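Local coordinates for protein metazoan TIR-STING fusion (Crassostrea gigas, PDB 6WT6) that joins a TIR domain to a STING ligand-binding domain in one chain, a fusion found here as a two-subunit assembly, at residues Y263-D268 with Y273-E278; F217-Q222 with R344-E349; Q305-Y310 with I329-D334; G178-Y183 with Y310-R315. All blocks are in the same frame, centred on the assembly; numbering follows the deposited sequence.

Interaction 1 (Y263-D268 with Y273-E278); sequences YSVTDD and YFFAGE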
# COMPACT_ATOMS: atom_id res chain seq x y z
N TYR A 263 22.31 9.09 19.15
CA TYR A 263 23.62 9.25 18.55
C TYR A 263 24.15 10.64 18.84
O TYR A 263 23.41 11.55 19.24
CB TYR A 263 23.59 9.02 17.03
CG TYR A 263 23.13 7.64 16.62
CD1 TYR A 263 24.03 6.60 16.48
CD2 TYR A 263 21.78 7.38 16.37
CE1 TYR A 263 23.62 5.34 16.10
CE2 TYR A 263 21.36 6.12 15.99
CZ TYR A 263 22.29 5.10 15.85
OH TYR A 263 21.88 3.85 15.48
N SER A 264 25.46 10.80 18.63
CA SER A 264 26.13 12.09 18.73
C SER A 264 26.80 12.41 17.40
O SER A 264 27.19 11.52 16.64
CB SER A 264 27.17 12.09 19.85
OG SER A 264 27.59 13.40 20.17
N VAL A 265 26.95 13.71 17.14
CA VAL A 265 27.57 14.17 15.90
C VAL A 265 28.25 15.51 16.19
O VAL A 265 27.73 16.34 16.94
CB VAL A 265 26.52 14.27 14.77
CG1 VAL A 265 25.37 15.18 15.16
CG2 VAL A 265 27.15 14.74 13.50
N THR A 266 29.43 15.70 15.61
CA THR A 266 30.28 16.86 15.89
C THR A 266 30.25 17.82 14.71
O THR A 266 30.45 17.40 13.56
CB THR A 266 31.72 16.42 16.17
OG1 THR A 266 31.74 15.47 17.24
CG2 THR A 266 32.57 17.61 16.55
N ASP A 267 30.01 19.10 14.99
CA ASP A 267 29.96 20.11 13.94
C ASP A 267 31.37 20.67 13.74
O ASP A 267 32.36 20.07 14.18
CB ASP A 267 28.92 21.18 14.29
CG ASP A 267 29.32 22.03 15.48
OD1 ASP A 267 30.15 21.59 16.30
OD2 ASP A 267 28.79 23.16 15.61
N ASP A 268 31.49 21.84 13.09
CA ASP A 268 32.82 22.36 12.78
C ASP A 268 33.54 22.89 14.01
O ASP A 268 34.78 22.87 14.05
CB ASP A 268 32.72 23.46 11.73
CG ASP A 268 32.08 22.99 10.44
OD1 ASP A 268 32.12 21.77 10.15
OD2 ASP A 268 31.55 23.83 9.71
N TYR A 273 26.42 17.38 19.02
CA TYR A 273 24.97 17.49 18.93
C TYR A 273 24.37 16.09 19.00
O TYR A 273 24.86 15.17 18.35
CB TYR A 273 24.55 18.19 17.64
CG TYR A 273 24.70 19.69 17.72
CD1 TYR A 273 25.92 20.31 17.46
CD2 TYR A 273 23.61 20.50 18.06
CE1 TYR A 273 26.05 21.69 17.54
CE2 TYR A 273 23.74 21.87 18.14
CZ TYR A 273 24.96 22.47 17.87
OH TYR A 273 25.09 23.84 17.95
N PHE A 274 23.32 15.95 19.81
CA PHE A 274 22.70 14.66 20.07
C PHE A 274 21.35 14.57 19.36
O PHE A 274 20.64 15.56 19.19
CB PHE A 274 22.50 14.44 21.57
CG PHE A 274 23.79 14.30 22.34
CD1 PHE A 274 24.47 15.42 22.78
CD2 PHE A 274 24.29 13.04 22.65
CE1 PHE A 274 25.65 15.30 23.50
CE2 PHE A 274 25.47 12.92 23.38
CZ PHE A 274 26.15 14.04 23.80
N PHE A 275 20.99 13.35 18.96
CA PHE A 275 19.71 13.15 18.30
C PHE A 275 19.28 11.70 18.45
O PHE A 275 20.11 10.79 18.47
CB PHE A 275 19.79 13.53 16.81
CG PHE A 275 20.74 12.69 16.00
CD1 PHE A 275 22.10 12.96 16.00
CD2 PHE A 275 20.27 11.64 15.23
CE1 PHE A 275 22.98 12.18 15.25
CE2 PHE A 275 21.14 10.87 14.47
CZ PHE A 275 22.49 11.14 14.48
N ALA A 276 17.97 11.51 18.58
CA ALA A 276 17.38 10.20 18.37
C ALA A 276 17.13 10.01 16.89
O ALA A 276 16.53 10.87 16.24
CB ALA A 276 16.08 10.05 19.16
N GLY A 277 17.60 8.91 16.33
CA GLY A 277 17.53 8.71 14.90
C GLY A 277 17.46 7.25 14.52
O GLY A 277 17.98 6.37 15.23
N GLU A 278 16.82 6.99 13.39
CA GLU A 278 16.75 5.64 12.83
C GLU A 278 16.31 5.75 11.38
O GLU A 278 15.82 6.79 10.93
CB GLU A 278 15.78 4.77 13.63
CG GLU A 278 14.34 5.27 13.61
CD GLU A 278 13.47 4.60 14.66
OE1 GLU A 278 13.99 4.32 15.76
OE2 GLU A 278 12.28 4.35 14.38
O HOH W 1 18.60 3.64 15.04

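Interaction 2 (F217-Q222 with R344-E349); sequences FLFFPQ and RLICNE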
# COMPACT_ATOMS: atom_id res chain seq x y z
N PHE A 217 14.48 11.85 14.38
CA PHE A 217 14.91 12.04 13.00
C PHE A 217 14.83 10.72 12.26
O PHE A 217 15.45 9.73 12.67
CB PHE A 217 16.32 12.63 12.95
CG PHE A 217 16.37 14.08 13.36
CD1 PHE A 217 16.44 15.08 12.40
CD2 PHE A 217 16.31 14.44 14.70
CE1 PHE A 217 16.48 16.41 12.77
CE2 PHE A 217 16.34 15.77 15.07
CZ PHE A 217 16.43 16.76 14.11
N LEU A 218 14.04 10.69 11.19
CA LEU A 218 13.79 9.49 10.40
C LEU A 218 14.53 9.62 9.08
O LEU A 218 14.28 10.56 8.31
CB LEU A 218 12.30 9.28 10.18
CG LEU A 218 11.42 9.16 11.42
CD1 LEU A 218 9.96 9.29 11.04
CD2 LEU A 218 11.68 7.84 12.14
N PHE A 219 15.43 8.68 8.81
CA PHE A 219 16.36 8.81 7.69
C PHE A 219 15.82 8.08 6.47
O PHE A 219 15.40 6.92 6.56
CB PHE A 219 17.74 8.29 8.08
CG PHE A 219 18.44 9.19 9.07
CD1 PHE A 219 19.22 10.25 8.63
CD2 PHE A 219 18.28 8.99 10.43
CE1 PHE A 219 19.85 11.08 9.54
CE2 PHE A 219 18.91 9.83 11.34
CZ PHE A 219 19.69 10.87 10.89
N PHE A 220 15.84 8.77 5.33
CA PHE A 220 15.20 8.33 4.09
C PHE A 220 16.24 8.47 2.98
O PHE A 220 16.23 9.45 2.23
CB PHE A 220 13.95 9.16 3.81
CG PHE A 220 13.01 8.57 2.78
CD1 PHE A 220 13.49 7.90 1.66
CD2 PHE A 220 11.64 8.70 2.93
CE1 PHE A 220 12.62 7.37 0.73
CE2 PHE A 220 10.77 8.18 2.00
CZ PHE A 220 11.26 7.51 0.90
N PRO A 221 17.16 7.51 2.86
CA PRO A 221 18.10 7.53 1.74
C PRO A 221 17.38 7.32 0.42
O PRO A 221 16.46 6.50 0.31
CB PRO A 221 19.05 6.36 2.05
CG PRO A 221 18.23 5.44 2.89
CD PRO A 221 17.35 6.33 3.73
N GLN A 222 17.80 8.08 -0.61
CA GLN A 222 17.10 8.03 -1.89
C GLN A 222 17.15 6.64 -2.52
O GLN A 222 16.22 6.25 -3.22
CB GLN A 222 17.70 9.06 -2.85
CG GLN A 222 17.01 9.09 -4.21
CD GLN A 222 17.56 10.17 -5.12
OE1 GLN A 222 18.47 10.90 -4.75
NE2 GLN A 222 17.01 10.26 -6.33
N ARG A 344 27.77 16.31 8.72
CA ARG A 344 27.42 17.70 8.44
C ARG A 344 25.95 17.84 8.08
O ARG A 344 25.32 18.86 8.40
CB ARG A 344 28.30 18.26 7.33
CG ARG A 344 28.04 19.73 7.03
CD ARG A 344 29.11 20.32 6.13
NE ARG A 344 30.43 20.32 6.77
CZ ARG A 344 31.40 19.46 6.48
NH1 ARG A 344 31.20 18.52 5.56
NH2 ARG A 344 32.56 19.53 7.12
N LEU A 345 25.38 16.84 7.41
CA LEU A 345 23.96 16.88 7.08
C LEU A 345 23.10 16.84 8.34
O LEU A 345 22.15 17.61 8.48
CB LEU A 345 23.61 15.72 6.15
CG LEU A 345 22.11 15.48 5.98
CD1 LEU A 345 21.45 16.67 5.30
CD2 LEU A 345 21.86 14.20 5.21
N ILE A 346 23.44 15.95 9.28
CA ILE A 346 22.63 15.79 10.49
C ILE A 346 22.74 17.03 11.38
O ILE A 346 21.74 17.50 11.92
CB ILE A 346 23.03 14.51 11.24
CG1 ILE A 346 22.82 13.28 10.36
CG2 ILE A 346 22.23 14.38 12.53
CD1 ILE A 346 23.28 11.98 11.01
N CYS A 347 23.96 17.56 11.55
CA CYS A 347 24.14 18.79 12.33
C CYS A 347 23.31 19.93 11.75
O CYS A 347 22.75 20.74 12.49
CB CYS A 347 25.61 19.19 12.37
SG CYS A 347 26.62 18.23 13.51
N ASN A 348 23.23 20.01 10.42
CA ASN A 348 22.39 21.02 9.80
C ASN A 348 20.92 20.82 10.17
O ASN A 348 20.21 21.78 10.47
CB ASN A 348 22.57 21.01 8.29
CG ASN A 348 23.61 22.01 7.82
OD1 ASN A 348 23.35 23.21 7.76
ND2 ASN A 348 24.79 21.51 7.47
N GLU A 349 20.45 19.57 10.16
CA GLU A 349 19.05 19.32 10.48
C GLU A 349 18.76 19.55 11.95
O GLU A 349 17.71 20.09 12.30
CB GLU A 349 18.66 17.90 10.07
CG GLU A 349 18.24 17.77 8.61
CD GLU A 349 16.99 18.56 8.28
OE1 GLU A 349 16.25 18.96 9.21
OE2 GLU A 349 16.75 18.80 7.08

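Interaction 3 (Q305-Y310 with I329-D334); sequences QSMRFY and IVFYKD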
# COMPACT_ATOMS: atom_id res chain seq x y z
N GLN A 305 7.45 5.82 -6.41
CA GLN A 305 6.78 5.18 -5.28
C GLN A 305 7.24 5.76 -3.95
O GLN A 305 6.42 6.01 -3.05
CB GLN A 305 7.02 3.67 -5.30
CG GLN A 305 6.42 2.94 -6.49
CD GLN A 305 4.99 2.48 -6.26
OE1 GLN A 305 4.33 2.92 -5.32
NE2 GLN A 305 4.52 1.57 -7.11
N SER A 306 8.55 5.99 -3.80
CA SER A 306 9.07 6.45 -2.52
C SER A 306 8.71 7.91 -2.23
O SER A 306 8.63 8.31 -1.06
CB SER A 306 10.58 6.25 -2.46
OG SER A 306 11.23 6.95 -3.50
N MET A 307 8.50 8.73 -3.28
CA MET A 307 8.04 10.10 -3.05
C MET A 307 6.54 10.16 -2.77
O MET A 307 6.09 11.03 -2.02
CB MET A 307 8.39 11.00 -4.24
CG MET A 307 9.88 11.23 -4.44
SD MET A 307 10.78 11.40 -2.88
CE MET A 307 10.29 13.03 -2.38
N ARG A 308 5.76 9.26 -3.37
CA ARG A 308 4.36 9.13 -3.00
C ARG A 308 4.23 8.67 -1.55
O ARG A 308 3.42 9.21 -0.79
CB ARG A 308 3.65 8.15 -3.93
CG ARG A 308 3.35 8.71 -5.31
CD ARG A 308 2.91 7.60 -6.23
NE ARG A 308 2.44 8.10 -7.51
CZ ARG A 308 2.14 7.33 -8.55
NH1 ARG A 308 2.26 6.01 -8.46
NH2 ARG A 308 1.72 7.88 -9.68
N PHE A 309 5.03 7.67 -1.16
CA PHE A 309 5.06 7.25 0.24
C PHE A 309 5.44 8.42 1.14
O PHE A 309 4.80 8.67 2.17
CB PHE A 309 6.04 6.09 0.42
CG PHE A 309 6.46 5.87 1.86
CD1 PHE A 309 5.57 5.34 2.79
CD2 PHE A 309 7.74 6.20 2.27
CE1 PHE A 309 5.96 5.14 4.10
CE2 PHE A 309 8.13 6.00 3.59
CZ PHE A 309 7.24 5.47 4.51
N TYR A 310 6.50 9.14 0.76
CA TYR A 310 6.97 10.28 1.54
C TYR A 310 5.87 11.33 1.70
O TYR A 310 5.65 11.86 2.79
CB TYR A 310 8.20 10.87 0.86
CG TYR A 310 8.81 12.09 1.50
CD1 TYR A 310 9.34 12.04 2.78
CD2 TYR A 310 8.89 13.29 0.81
CE1 TYR A 310 9.91 13.15 3.37
CE2 TYR A 310 9.46 14.41 1.39
CZ TYR A 310 9.96 14.33 2.66
OH TYR A 310 10.53 15.45 3.24
N ILE A 329 11.59 13.86 9.02
CA ILE A 329 12.05 12.95 7.98
C ILE A 329 13.23 13.60 7.26
O ILE A 329 13.13 14.73 6.78
CB ILE A 329 10.92 12.62 7.00
CG1 ILE A 329 9.69 12.10 7.76
CG2 ILE A 329 11.39 11.57 6.00
CD1 ILE A 329 8.56 11.65 6.85
N VAL A 330 14.35 12.88 7.20
CA VAL A 330 15.58 13.37 6.59
C VAL A 330 15.79 12.61 5.29
O VAL A 330 16.32 11.50 5.28
CB VAL A 330 16.79 13.20 7.53
CG1 VAL A 330 18.07 13.74 6.87
CG2 VAL A 330 16.53 13.87 8.88
N PHE A 331 15.37 13.21 4.17
CA PHE A 331 15.65 12.65 2.86
C PHE A 331 17.00 13.15 2.37
O PHE A 331 17.30 14.35 2.48
CB PHE A 331 14.54 13.02 1.87
CG PHE A 331 14.72 12.42 0.50
CD1 PHE A 331 14.17 11.18 0.20
CD2 PHE A 331 15.44 13.09 -0.48
CE1 PHE A 331 14.34 10.63 -1.06
CE2 PHE A 331 15.61 12.54 -1.73
CZ PHE A 331 15.06 11.31 -2.02
N TYR A 332 17.81 12.25 1.82
CA TYR A 332 19.14 12.61 1.38
C TYR A 332 19.61 11.65 0.31
O TYR A 332 19.19 10.49 0.26
CB TYR A 332 20.13 12.61 2.56
CG TYR A 332 20.31 11.26 3.21
CD1 TYR A 332 19.42 10.81 4.19
CD2 TYR A 332 21.36 10.42 2.85
CE1 TYR A 332 19.57 9.57 4.79
CE2 TYR A 332 21.52 9.18 3.43
CZ TYR A 332 20.63 8.76 4.40
OH TYR A 332 20.80 7.52 4.99
N LYS A 333 20.49 12.15 -0.56
CA LYS A 333 21.16 11.32 -1.56
C LYS A 333 22.31 10.58 -0.88
O LYS A 333 23.31 11.19 -0.50
CB LYS A 333 21.69 12.17 -2.71
CG LYS A 333 20.63 12.98 -3.43
CD LYS A 333 21.17 13.58 -4.72
CE LYS A 333 20.18 14.57 -5.33
NZ LYS A 333 20.54 14.94 -6.72
N ASP A 334 22.16 9.26 -0.74
CA ASP A 334 23.18 8.44 -0.09
C ASP A 334 24.25 8.07 -1.13
O ASP A 334 24.35 6.93 -1.59
CB ASP A 334 22.55 7.22 0.56
CG ASP A 334 21.62 6.48 -0.37
OD1 ASP A 334 20.98 7.13 -1.22
OD2 ASP A 334 21.51 5.24 -0.26

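Interaction 4 (G178-Y183 with Y310-R315); sequences GFAWGY and YLTLKR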
# COMPACT_ATOMS: atom_id res chain seq x y z
N GLY A 178 -0.43 1.77 1.66
CA GLY A 178 -0.18 0.63 2.52
C GLY A 178 1.04 0.83 3.40
O GLY A 178 1.00 0.57 4.60
N PHE A 179 2.14 1.30 2.80
CA PHE A 179 3.34 1.59 3.57
C PHE A 179 3.07 2.64 4.64
O PHE A 179 3.39 2.45 5.82
CB PHE A 179 4.47 2.05 2.65
CG PHE A 179 5.15 0.93 1.88
CD1 PHE A 179 4.81 -0.39 2.10
CD2 PHE A 179 6.13 1.22 0.94
CE1 PHE A 179 5.44 -1.41 1.40
CE2 PHE A 179 6.76 0.20 0.24
CZ PHE A 179 6.41 -1.11 0.47
N ALA A 180 2.47 3.77 4.24
CA ALA A 180 2.32 4.91 5.14
C ALA A 180 1.37 4.60 6.29
O ALA A 180 1.70 4.83 7.46
CB ALA A 180 1.85 6.14 4.36
N TRP A 181 0.17 4.10 5.98
CA TRP A 181 -0.78 3.79 7.05
C TRP A 181 -0.27 2.67 7.95
O TRP A 181 -0.46 2.71 9.17
CB TRP A 181 -2.15 3.43 6.46
CG TRP A 181 -2.91 4.61 5.95
CD1 TRP A 181 -3.13 4.95 4.65
CD2 TRP A 181 -3.56 5.62 6.74
NE1 TRP A 181 -3.87 6.10 4.57
CE2 TRP A 181 -4.15 6.54 5.84
CE3 TRP A 181 -3.70 5.84 8.11
CZ2 TRP A 181 -4.87 7.65 6.28
CZ3 TRP A 181 -4.41 6.94 8.54
CH2 TRP A 181 -4.99 7.83 7.63
N GLY A 182 0.41 1.68 7.36
CA GLY A 182 0.98 0.61 8.17
C GLY A 182 2.11 1.09 9.07
O GLY A 182 2.26 0.62 10.20
N TYR A 183 2.92 2.02 8.58
CA TYR A 183 4.00 2.58 9.38
C TYR A 183 3.45 3.51 10.46
O TYR A 183 3.97 3.55 11.58
CB TYR A 183 5.00 3.30 8.47
CG TYR A 183 6.26 3.83 9.12
CD1 TYR A 183 7.03 3.04 9.97
CD2 TYR A 183 6.71 5.12 8.84
CE1 TYR A 183 8.20 3.53 10.54
CE2 TYR A 183 7.87 5.61 9.40
CZ TYR A 183 8.61 4.82 10.25
OH TYR A 183 9.76 5.34 10.80
N TYR A 310 6.50 9.14 0.76
CA TYR A 310 6.97 10.28 1.54
C TYR A 310 5.87 11.33 1.70
O TYR A 310 5.65 11.86 2.79
CB TYR A 310 8.20 10.87 0.86
CG TYR A 310 8.81 12.09 1.50
CD1 TYR A 310 9.34 12.04 2.78
CD2 TYR A 310 8.89 13.29 0.81
CE1 TYR A 310 9.91 13.15 3.37
CE2 TYR A 310 9.46 14.41 1.39
CZ TYR A 310 9.96 14.33 2.66
OH TYR A 310 10.53 15.45 3.24
N LEU A 311 5.15 11.61 0.62
CA LEU A 311 4.07 12.59 0.66
C LEU A 311 2.89 12.09 1.50
O LEU A 311 2.30 12.86 2.27
CB LEU A 311 3.63 12.92 -0.76
CG LEU A 311 2.44 13.84 -0.98
CD1 LEU A 311 2.63 15.15 -0.24
CD2 LEU A 311 2.26 14.08 -2.48
N THR A 312 2.53 10.82 1.35
CA THR A 312 1.38 10.30 2.08
C THR A 312 1.65 10.24 3.57
O THR A 312 0.77 10.56 4.38
CB THR A 312 1.00 8.91 1.55
OG1 THR A 312 0.80 8.98 0.13
CG2 THR A 312 -0.29 8.43 2.21
N LEU A 313 2.86 9.83 3.96
CA LEU A 313 3.21 9.80 5.38
C LEU A 313 3.14 11.21 5.98
O LEU A 313 2.69 11.38 7.11
CB LEU A 313 4.60 9.20 5.56
CG LEU A 313 5.09 8.96 6.99
CD1 LEU A 313 4.15 8.03 7.76
CD2 LEU A 313 6.51 8.41 6.99
N LYS A 314 3.57 12.22 5.22
CA LYS A 314 3.56 13.58 5.76
C LYS A 314 2.15 14.14 5.86
O LYS A 314 1.87 14.95 6.75
CB LYS A 314 4.44 14.48 4.90
CG LYS A 314 5.92 14.13 5.00
CD LYS A 314 6.74 14.83 3.93
CE LYS A 314 7.16 16.22 4.36
NZ LYS A 314 6.29 17.27 3.78
N ARG A 315 1.24 13.72 4.98
CA ARG A 315 -0.15 14.15 5.10
C ARG A 315 -0.78 13.57 6.37
O ARG A 315 -1.53 14.26 7.07
CB ARG A 315 -0.96 13.72 3.88
CG ARG A 315 -0.45 14.25 2.55
CD ARG A 315 -1.58 14.83 1.73
NE ARG A 315 -1.22 15.00 0.33
CZ ARG A 315 -1.62 14.18 -0.64
NH1 ARG A 315 -2.38 13.14 -0.35
NH2 ARG A 315 -1.25 14.41 -1.89

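Interaction 1 (Y263-D268 with Y273-E278)
Four backbone hydrogen bonds tie Tyr263 and Val265 to Phe275 and Tyr273 within the beta hairpin of strands 260-266 and 272-279, part of the mixed sheet of the STING domain. The bond from Tyr263 N to Phe275 O (2.9 Å) is almost straight, and it is answered by Phe275 N to Tyr263 O at 3.0 Å. Two residues along, Tyr273 N gives to Val265 O at 2.7 Å, while the return bond from Val265 N to Tyr273 O is clearly bent, 136° at the hydrogen. Between these two hydrogen-bonded pairs sits the non-hydrogen-bonded pair Ser264-Phe274, where Ser264 OG lies over one face of the Phe274 ring, towards its rim.

Tyr263, Val265, Tyr273 and Phe275 all put their side chains on the face of the sheet opposite Ser264 and Phe274, which helix 341-356 covers in part. Here the Phe275 ring folds back towards the neighbouring strand, because CG sits between its own backbone N and carbonyl carbon (chi1 63°). That lays one ring face against Tyr263 CB, a CH-pi contact 3.9 Å from the ring centroid. The two rings run nearly parallel but are slid so far apart that they barely overlap. Val265 CG1 approaches the Phe275 ring near CE1.

Asp267 OD2 comes to the edge of the Tyr273 ring, and its salt bridge is with Lys351 of the covering helix. Tyr263 OH bonds Ser229 OG and has a weak link to a water; that same water donates to Gly277 O at 2.8 Å, and Gly277 O also lies 3.5 Å from Tyr263 CE2, at the ring edge.

Interaction 2 (F217-Q222 with R344-E349)
Two phenylalanine rings, Phe217 and Phe219, reach from one side of strand 212-221 to helix 341-356, and each is met obliquely by an aliphatic group of the helix. At Phe219 the end of the ring takes the contact: CZ is 3.8 Å from Ile346 CD1, and CE1 lies equally close to Ile346 CG1. The two side chains meet at about a right angle, so a short length of the isoleucine branch lies against one end of the ring. Ile346 presents this branch with CG1 beside its backbone N and the chain then extended to CD1 (chi2 177°).

Phe217 meets the next turn of the helix. Its CE1 comes within 3.8 Å of Glu349 CB, and the same ring atom is 3.9 Å from Glu349 O. Thus the base of the glutamate does the packing, while the chain bends at chi2 (-64°) and its carboxylate stands at 60° to the ring. Glu349 OE1 has a long, weak ion pair with Lys328.

No hydrogen bond crosses between the segments. On the helix itself, Arg344 O accepts from both Asn348 N and Asn348 ND2, which arrive from opposite faces of the carbonyl plane; the hydrogen bond from Asn348 ND2 to Arg344 O is 2.9 Å. Phe275 of the neighbouring strand packs on both Phe219 and Ile346, continuing the apolar layer onto the next strand. This is helix-on-sheet packing, with helix 341-356 laid over the mixed sheet of the STING domain.

Interaction 3 (Q305-Y310 with I329-D334)
The sulfur of Met307 meets the ring of Phe331 in a Met-aromatic contact that is oblique: SD is 4.7 Å from the ring centroid and 33° off its normal. The nearest ring atom is CE1, 4.1 Å from SD. The methionine chain bends at both chi2 and chi3, and it crosses the phenylalanine at about a right angle, bringing its sulfur rather than its terminal methyl closest. Phe331 reaches out to meet it, with CG anti to the backbone N (chi1 -177°).

One turn further along the helix the packing is closer. Tyr310 turns the edge of its ring to Ile329, with CE1 only 3.4 Å from the branch methyl CG2, and Ile329 CB lies in the plane of the ring. The two side chains slide past one another in opposite directions, so the isoleucine lies along the CD1-CE1 side of the ring; at its far end, Ile329 CD1 remains 4.0 Å from Tyr310 CE1.

These pairs are apolar, and no hydrogen bond spans the two segments. The tyrosine hydroxyl is held from outside them, by Asp79 of the second subunit. Val78 of that subunit packs on Met307 and Tyr310, and its Asp75 on Phe331, so this seam between helix and strand also forms part of the subunit interface. Within the chain, Phe220 of the adjacent strand meets the Phe331 ring. Helix 299-319 is thus packed against strand 327-332, an outermost strand of the STING domain's mixed sheet, in helix-on-sheet packing.

Interaction 4 (G178-Y183 with Y310-R315)
Ala180 is the close point between helices 176-204 and 299-319: its CB is 3.8 Å from Thr312 CG2 and equally near Leu313 N. With only a methyl group at this position, the backbones can come together, and the CA atoms of Ala180 and Leu313 are 5.0 Å apart. Thr312 turns its methyl to the neighbour, CG2 anti to the backbone N, and keeps OG1 bonded to Arg308 O of its own helix, so its polar end is satisfied away from the seam.

A turn later the contact narrows to a ring edge on a more exposed side. Tyr183 and Leu313 meet at a slant, and the ring offers its edge: Leu313 CD2 lies in the ring plane, 3.8 Å from Tyr183 CD2. Tyr183 is partly exposed, as is Trp181, whose NE1 comes no nearer than 4.9 Å, to Thr312 CG2, and which packs on Met289 of the second subunit. No hydrogen bond joins the segments.

The axes of the two segments approach to 8.7 Å and cross at -36°, with both helices running in broadly the same direction. Phe179 touches Gly178 of the second subunit, placing this small-residue helix-helix packing beside the two-subunit interface of the STING domain.

How the interactions relate
Interactions 1, 2 and 3 follow one another across the mixed sheet. Strand 272-279 pairs with strand 212-221 where Ala276 O and Phe217 N are 2.9 Å apart, and the latter strand pairs with 327-332 through Leu218 O and Val330 N at 2.6 Å. The centres of interactions 1 and 2 are about 10 Å apart, those of 2 and 3 about 11 Å. Interactions 3 and 4 share Tyr310 on helix 299-319, and Ile329 CD1 meets Leu313 CD2 at 3.8 Å. Thus the helix bridges sheet and neighbouring helix. Interactions 3 and 4 touch the second subunit, whereas 1 and 2 do not; the centres of 1 and 4 lie about 26 Å apart.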